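Local coordinates for protein ParA (Salmonella enterica subsp. enterica serovar Newport str. SL317, PDB 3EZF) that probably acts as a P-loop ATPase in plasmid partition and, through its winged-helix DNA-binding region, in ADP-dependent regulation of transcription, at residues Leu182-Ala187 / Ile241-Asp246. Sequence-based numbering, arbitrary orientation.
Sequences LNNLDA and IDRVAD. Unlike the reference sequence in segment 182-187: Asn184 (reference Asp). Unlike the reference sequence in segment 241-246: Asp242 (reference Glu).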
ATOM      1  N   LEU A 182      -4.389  -9.844  21.671  1.00 44.06           N
ATOM      2  CA  LEU A 182      -5.353  -9.353  22.646  1.00 49.72           C
ATOM      3  C   LEU A 182      -6.080 -10.468  23.402  1.00 52.72           C
ATOM      4  O   LEU A 182      -6.512 -10.268  24.541  1.00 50.39           O
ATOM      5  CB  LEU A 182      -6.371  -8.431  21.956  1.00 44.82           C
ATOM      6  CG  LEU A 182      -5.829  -7.082  21.459  1.00 45.08           C
ATOM      7  CD1 LEU A 182      -6.923  -6.303  20.710  1.00 42.40           C
ATOM      8  CD2 LEU A 182      -5.323  -6.286  22.653  1.00 38.45           C
ATOM      9  N   ASN A 183      -6.188 -11.645  22.790  1.00 52.94           N
ATOM     10  CA  ASN A 183      -6.894 -12.753  23.422  1.00 51.31           C
ATOM     11  C   ASN A 183      -6.086 -13.613  24.384  1.00 53.78           C
ATOM     12  O   ASN A 183      -6.544 -14.684  24.785  1.00 57.33           O
ATOM     13  CB  ASN A 183      -7.527 -13.649  22.362  1.00 47.36           C
ATOM     14  CG  ASN A 183      -8.442 -12.889  21.442  1.00 48.75           C
ATOM     15  OD1 ASN A 183      -9.164 -11.998  21.874  1.00 49.38           O
ATOM     16  ND2 ASN A 183      -8.426 -13.245  20.163  1.00 47.99           N
ATOM     17  N   ASN A 184      -4.899 -13.157  24.765  1.00 50.40           N
ATOM     18  CA  ASN A 184      -4.067 -13.919  25.693  1.00 49.88           C
ATOM     19  C   ASN A 184      -4.202 -15.444  25.470  1.00 49.87           C
ATOM     20  O   ASN A 184      -4.483 -16.192  26.408  1.00 47.65           O
ATOM     21  CB  ASN A 184      -4.471 -13.570  27.123  1.00 49.93           C
ATOM     22  CG  ASN A 184      -3.371 -13.834  28.120  1.00 52.29           C
ATOM     23  OD1 ASN A 184      -2.462 -14.614  27.865  1.00 58.37           O
ATOM     24  ND2 ASN A 184      -3.453 -13.188  29.275  1.00 52.38           N
ATOM     25  N   LEU A 185      -4.012 -15.890  24.226  1.00 51.52           N
ATOM     26  CA  LEU A 185      -4.103 -17.307  23.876  1.00 47.68           C
ATOM     27  C   LEU A 185      -2.955 -18.107  24.461  1.00 48.07           C
ATOM     28  O   LEU A 185      -1.989 -17.542  24.981  1.00 50.05           O
ATOM     29  CB  LEU A 185      -4.098 -17.486  22.367  1.00 44.26           C
ATOM     30  CG  LEU A 185      -5.154 -16.695  21.603  1.00 44.50           C
ATOM     31  CD1 LEU A 185      -5.159 -17.167  20.142  1.00 40.80           C
ATOM     32  CD2 LEU A 185      -6.516 -16.896  22.248  1.00 42.63           C
ATOM     33  N   ASP A 186      -3.066 -19.427  24.346  1.00 47.47           N
ATOM     34  CA  ASP A 186      -2.071 -20.363  24.872  1.00 47.84           C
ATOM     35  C   ASP A 186      -1.284 -21.000  23.735  1.00 46.86           C
ATOM     36  O   ASP A 186      -1.715 -20.983  22.581  1.00 45.50           O
ATOM     37  CB  ASP A 186      -2.781 -21.454  25.674  1.00 48.93           C
ATOM     38  CG  ASP A 186      -3.899 -22.120  24.873  1.00 50.09           C
ATOM     39  OD1 ASP A 186      -3.669 -23.196  24.279  1.00 51.55           O
ATOM     40  OD2 ASP A 186      -5.010 -21.552  24.816  1.00 47.13           O
ATOM     41  N   ALA A 187      -0.141 -21.584  24.069  1.00 46.12           N
ATOM     42  CA  ALA A 187       0.706 -22.208  23.062  1.00 49.57           C
ATOM     43  C   ALA A 187      -0.042 -23.122  22.091  1.00 49.16           C
ATOM     44  O   ALA A 187       0.146 -23.052  20.878  1.00 49.62           O
ATOM     45  CB  ALA A 187       1.823 -22.973  23.744  1.00 45.66           C
ATOM     46  N   ILE A 241       4.941 -14.652  20.280  1.00 48.10           N
ATOM     47  CA  ILE A 241       6.333 -15.061  20.088  1.00 47.14           C
ATOM     48  C   ILE A 241       6.877 -15.975  21.161  1.00 48.91           C
ATOM     49  O   ILE A 241       7.312 -17.084  20.857  1.00 48.67           O
ATOM     50  CB  ILE A 241       7.271 -13.822  19.927  1.00 46.83           C
ATOM     51  CG1 ILE A 241       7.088 -13.226  18.522  1.00 44.75           C
ATOM     52  CG2 ILE A 241       8.728 -14.217  20.127  1.00 39.91           C
ATOM     53  CD1 ILE A 241       7.862 -11.961  18.270  1.00 41.01           C
ATOM     54  N   ASP A 242       6.865 -15.530  22.412  1.00 51.77           N
ATOM     55  CA  ASP A 242       7.373 -16.380  23.487  1.00 52.76           C
ATOM     56  C   ASP A 242       6.514 -17.632  23.672  1.00 52.12           C
ATOM     57  O   ASP A 242       6.983 -18.624  24.209  1.00 53.35           O
ATOM     58  CB  ASP A 242       7.465 -15.609  24.813  1.00 53.33           C
ATOM     59  CG  ASP A 242       8.853 -15.023  25.055  1.00 63.09           C
ATOM     60  OD1 ASP A 242       9.794 -15.413  24.331  1.00 68.61           O
ATOM     61  OD2 ASP A 242       9.015 -14.185  25.974  1.00 63.60           O
ATOM     62  N   ARG A 243       5.268 -17.604  23.209  1.00 50.14           N
ATOM     63  CA  ARG A 243       4.400 -18.766  23.363  1.00 51.28           C
ATOM     64  C   ARG A 243       4.605 -19.836  22.278  1.00 50.65           C
ATOM     65  O   ARG A 243       4.080 -20.949  22.386  1.00 47.69           O
ATOM     66  CB  ARG A 243       2.928 -18.334  23.402  1.00 54.87           C
ATOM     67  CG  ARG A 243       2.630 -17.263  24.440  1.00 61.74           C
ATOM     68  CD  ARG A 243       1.402 -17.580  25.263  1.00 63.90           C
ATOM     69  NE  ARG A 243       1.760 -17.937  26.636  1.00 76.09           N
ATOM     70  CZ  ARG A 243       1.956 -17.072  27.633  1.00 80.03           C
ATOM     71  NH1 ARG A 243       1.825 -15.762  27.436  1.00 77.97           N
ATOM     72  NH2 ARG A 243       2.294 -17.528  28.842  1.00 81.98           N
ATOM     73  N   VAL A 244       5.352 -19.497  21.228  1.00 49.54           N
ATOM     74  CA  VAL A 244       5.642 -20.448  20.143  1.00 50.00           C
ATOM     75  C   VAL A 244       7.161 -20.559  19.940  1.00 50.46           C
ATOM     76  O   VAL A 244       7.641 -21.123  18.954  1.00 47.60           O
ATOM     77  CB  VAL A 244       5.010 -20.026  18.802  1.00 44.68           C
ATOM     78  CG1 VAL A 244       3.540 -19.809  18.981  1.00 48.45           C
ATOM     79  CG2 VAL A 244       5.708 -18.792  18.245  1.00 44.47           C
ATOM     80  N   ALA A 245       7.898 -20.014  20.901  1.00 50.61           N
ATOM     81  CA  ALA A 245       9.350 -20.011  20.887  1.00 48.08           C
ATOM     82  C   ALA A 245      10.001 -21.353  20.558  1.00 50.48           C
ATOM     83  O   ALA A 245      10.911 -21.404  19.741  1.00 51.31           O
ATOM     84  CB  ALA A 245       9.873 -19.487  22.229  1.00 46.45           C
ATOM     85  N   ASP A 246       9.559 -22.443  21.180  1.00 52.29           N
ATOM     86  CA  ASP A 246      10.175 -23.741  20.893  1.00 53.65           C
ATOM     87  C   ASP A 246       9.550 -24.375  19.657  1.00 53.64           C
ATOM     88  O   ASP A 246       9.222 -25.550  19.675  1.00 60.10           O
ATOM     89  CB  ASP A 246      10.004 -24.689  22.082  1.00 53.08           C
ATOM     90  CG  ASP A 246      10.661 -24.170  23.341  1.00 57.27           C
ATOM     91  OD1 ASP A 246      11.878 -23.906  23.292  1.00 59.63           O
ATOM     92  OD2 ASP A 246       9.972 -24.029  24.375  1.00 59.59           O
TER
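Arg243 sets its CD against the carbonyl oxygen of Leu185, with Asp186 at the margin. CD comes 3.4 Å from Leu185 O, a van der Waals approach, while Arg243 NE stays 4.1 Å from that same oxygen and the guanidinium lies oblique to it, too distant for a hydrogen bond. With CG anti to the carbonyl carbon (chi1 -53°) and further bends at chi2 and chi3, the chain climbs past Leu185 O, bringing its charged end near the Asn184 side chain, where the contact is loose. A second touch lies at the backbone of Arg243: Ala187 CB rests 3.3 Å from Arg243 O, and the two CA atoms are 5.1 Å apart. Asp186 is the N-cap of helix 187-194, its carboxylate capping a backbone N of the helix and hydrogen-bonded to Thr189 OG1. A type I turn from Ile241 to Val244 is closed by the hydrogen bond from Val244 N to Ile241 O (3.1 Å). Here the start of helix 187-194 lies beside the turn that follows helix 235-241, with Leu190 touching both Arg243 and Val244, at the surface of the P-loop NTPase domain just ahead of the parallel-sheet strand 250-254.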